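Local coordinates for deoxyhypusine hydroxylase (Homo sapiens, PDB 4D50), which hydroxylates the deoxyhypusine residue of the translation factor eIF5A with a diiron centre and molecular oxygen, completing hypusine formation, at residues Gly164-Ala169 against Met184-Asn189. Residues are numbered along the deposited sequence; the frame is centred on the assembly and turned at random.
Sequences GRLREA and MFALRN
L166 and L187 interlock across two helices that run roughly antiparallel, 146° between their N-to-C directions, the axes of the two short segments approaching to 9.3 Å. L166 packs onto the A186-L187 surface: its CB meets L187 CD2 at 3.7 Å, while its two methyls reach past that leucine to the A186 methyl, L166 CD2 lying 3.6 Å from A186 CB and L166 CD1 3.8 Å from the same carbon. L187 answers from alongside. Its CG sits beside the backbone N (chi1 -81°), a turn that brings the branch close to the 163-171 helix, and L187 CD1 rests against the backbone, 4.0 Å from L166 O. The side-chain contacts in this tight part are all apolar, L166, A186 and L187 are buried, and L187 extends the packing to V163, L170, A195 and L199. With an alanine here instead of L187, L166 CB would probably lose its methyl neighbour and a gap would be likely to open toward helix 193-201. At the partly exposed margin the contact is looser: R167 offers little more than its backbone N, 4.3 Å from L187 CD1, and its side chain departs to a salt bridge with E201. R165 and E168 lie on the exposed side of their helix, clear of the contact. Segment 184-189 lies in the third HEAT-like PBS-type repeat, away from the diiron site, and successive, roughly antiparallel helices packed through apolar side chains are consistent with the helical hairpins of HEAT-like repeats.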
loop_
_atom_site.group_PDB
_atom_site.type_symbol
_atom_site.label_atom_id
_atom_site.label_comp_id
_atom_site.label_asym_id
_atom_site.label_seq_id
_atom_site.Cartn_x
_atom_site.Cartn_y
_atom_site.Cartn_z
ATOM N N GLY A 164 23.661 -8.935 2.841
ATOM C CA GLY A 164 24.440 -8.463 1.673
ATOM C C GLY A 164 24.004 -9.110 0.363
ATOM O O GLY A 164 23.832 -8.447 -0.636
ATOM N N ARG A 165 23.762 -10.428 0.399
ATOM C CA ARG A 165 23.194 -11.148 -0.742
ATOM C C ARG A 165 21.742 -10.715 -1.127
ATOM O O ARG A 165 21.419 -10.612 -2.314
ATOM C CB ARG A 165 23.172 -12.647 -0.432
ATOM C CG ARG A 165 24.558 -13.286 -0.366
ATOM C CD ARG A 165 24.408 -14.801 -0.266
ATOM N NE ARG A 165 25.597 -15.555 0.176
ATOM C CZ ARG A 165 25.811 -16.041 1.413
ATOM N NH1 ARG A 165 24.960 -15.827 2.417
ATOM N NH2 ARG A 165 26.926 -16.725 1.668
ATOM N N LEU A 166 20.936 -10.409 -0.130
ATOM C CA LEU A 166 19.597 -9.805 -0.398
ATOM C C LEU A 166 19.696 -8.430 -1.090
ATOM O O LEU A 166 18.921 -8.100 -2.028
ATOM C CB LEU A 166 18.798 -9.681 0.906
ATOM C CG LEU A 166 18.364 -11.000 1.548
ATOM C CD1 LEU A 166 17.843 -10.805 2.925
ATOM C CD2 LEU A 166 17.346 -11.712 0.678
ATOM N N ARG A 167 20.654 -7.630 -0.641
ATOM C CA ARG A 167 20.861 -6.291 -1.208
ATOM C C ARG A 167 21.240 -6.441 -2.663
ATOM O O ARG A 167 20.768 -5.759 -3.526
ATOM C CB ARG A 167 21.931 -5.548 -0.433
ATOM C CG ARG A 167 22.353 -4.234 -1.060
ATOM C CD ARG A 167 23.604 -3.726 -0.339
ATOM N NE ARG A 167 24.127 -2.610 -1.110
ATOM C CZ ARG A 167 24.797 -2.727 -2.271
ATOM N NH1 ARG A 167 25.056 -3.917 -2.849
ATOM N NH2 ARG A 167 25.182 -1.621 -2.893
ATOM N N GLU A 168 22.100 -7.407 -2.947
ATOM C CA GLU A 168 22.460 -7.573 -4.351
ATOM C C GLU A 168 21.300 -7.895 -5.232
ATOM O O GLU A 168 21.168 -7.354 -6.348
ATOM C CB GLU A 168 23.549 -8.651 -4.502
ATOM C CG GLU A 168 24.893 -8.226 -3.967
ATOM C CD GLU A 168 25.977 -9.260 -4.293
ATOM O OE1 GLU A 168 25.641 -10.308 -4.924
ATOM O OE2 GLU A 168 27.153 -9.062 -3.861
ATOM N N ALA A 169 20.445 -8.778 -4.737
ATOM C CA ALA A 169 19.265 -9.210 -5.472
ATOM C C ALA A 169 18.307 -8.052 -5.691
ATOM O O ALA A 169 17.845 -7.812 -6.788
ATOM C CB ALA A 169 18.568 -10.326 -4.735
ATOM N N MET A 184 13.271 -7.776 -1.220
ATOM C CA MET A 184 12.828 -6.533 -0.546
ATOM C C MET A 184 12.088 -6.920 0.767
ATOM O O MET A 184 12.380 -6.381 1.838
ATOM C CB MET A 184 11.885 -5.689 -1.421
ATOM C CG MET A 184 11.682 -4.274 -0.911
ATOM S SD MET A 184 10.289 -3.520 -1.842
ATOM C CE MET A 184 10.929 -3.407 -3.472
ATOM N N PHE A 185 11.154 -7.871 0.702
ATOM C CA PHE A 185 10.448 -8.296 1.894
ATOM C C PHE A 185 11.327 -9.050 2.818
ATOM O O PHE A 185 11.181 -8.899 4.052
ATOM C CB PHE A 185 9.140 -9.042 1.558
ATOM C CG PHE A 185 8.156 -8.138 0.947
ATOM C CD1 PHE A 185 7.577 -7.124 1.704
ATOM C CD2 PHE A 185 7.864 -8.231 -0.402
ATOM C CE1 PHE A 185 6.728 -6.201 1.125
ATOM C CE2 PHE A 185 7.067 -7.242 -0.975
ATOM C CZ PHE A 185 6.570 -6.229 -0.206
ATOM N N ALA A 186 12.292 -9.839 2.297
ATOM C CA ALA A 186 13.284 -10.473 3.198
ATOM C C ALA A 186 14.168 -9.475 3.936
ATOM O O ALA A 186 14.482 -9.683 5.094
ATOM C CB ALA A 186 14.171 -11.439 2.430
ATOM N N LEU A 187 14.440 -8.371 3.317
ATOM C CA LEU A 187 15.280 -7.268 3.927
ATOM C C LEU A 187 14.519 -6.650 5.058
ATOM O O LEU A 187 15.051 -6.460 6.106
ATOM C CB LEU A 187 15.702 -6.274 2.883
ATOM C CG LEU A 187 16.907 -6.711 2.050
ATOM C CD1 LEU A 187 16.994 -5.916 0.764
ATOM C CD2 LEU A 187 18.167 -6.649 2.838
ATOM N N ARG A 188 13.263 -6.319 4.804
ATOM C CA ARG A 188 12.373 -5.737 5.773
ATOM C C ARG A 188 12.304 -6.663 7.012
ATOM O O ARG A 188 12.494 -6.237 8.154
ATOM C CB ARG A 188 11.023 -5.410 5.196
ATOM C CG ARG A 188 10.054 -4.994 6.298
ATOM C CD ARG A 188 8.586 -5.275 5.938
ATOM N NE ARG A 188 8.331 -6.703 5.832
ATOM C CZ ARG A 188 7.247 -7.243 5.277
ATOM N NH1 ARG A 188 6.208 -6.488 4.843
ATOM N NH2 ARG A 188 7.163 -8.558 5.279
ATOM N N ASN A 189 12.111 -7.972 6.767
ATOM C CA ASN A 189 12.009 -8.914 7.869
ATOM C C ASN A 189 13.309 -9.115 8.632
ATOM O O ASN A 189 13.254 -9.325 9.878
ATOM C CB ASN A 189 11.586 -10.279 7.310
ATOM C CG ASN A 189 10.135 -10.265 6.799
ATOM O OD1 ASN A 189 9.379 -9.285 6.896
ATOM N ND2 ASN A 189 9.734 -11.396 6.258
#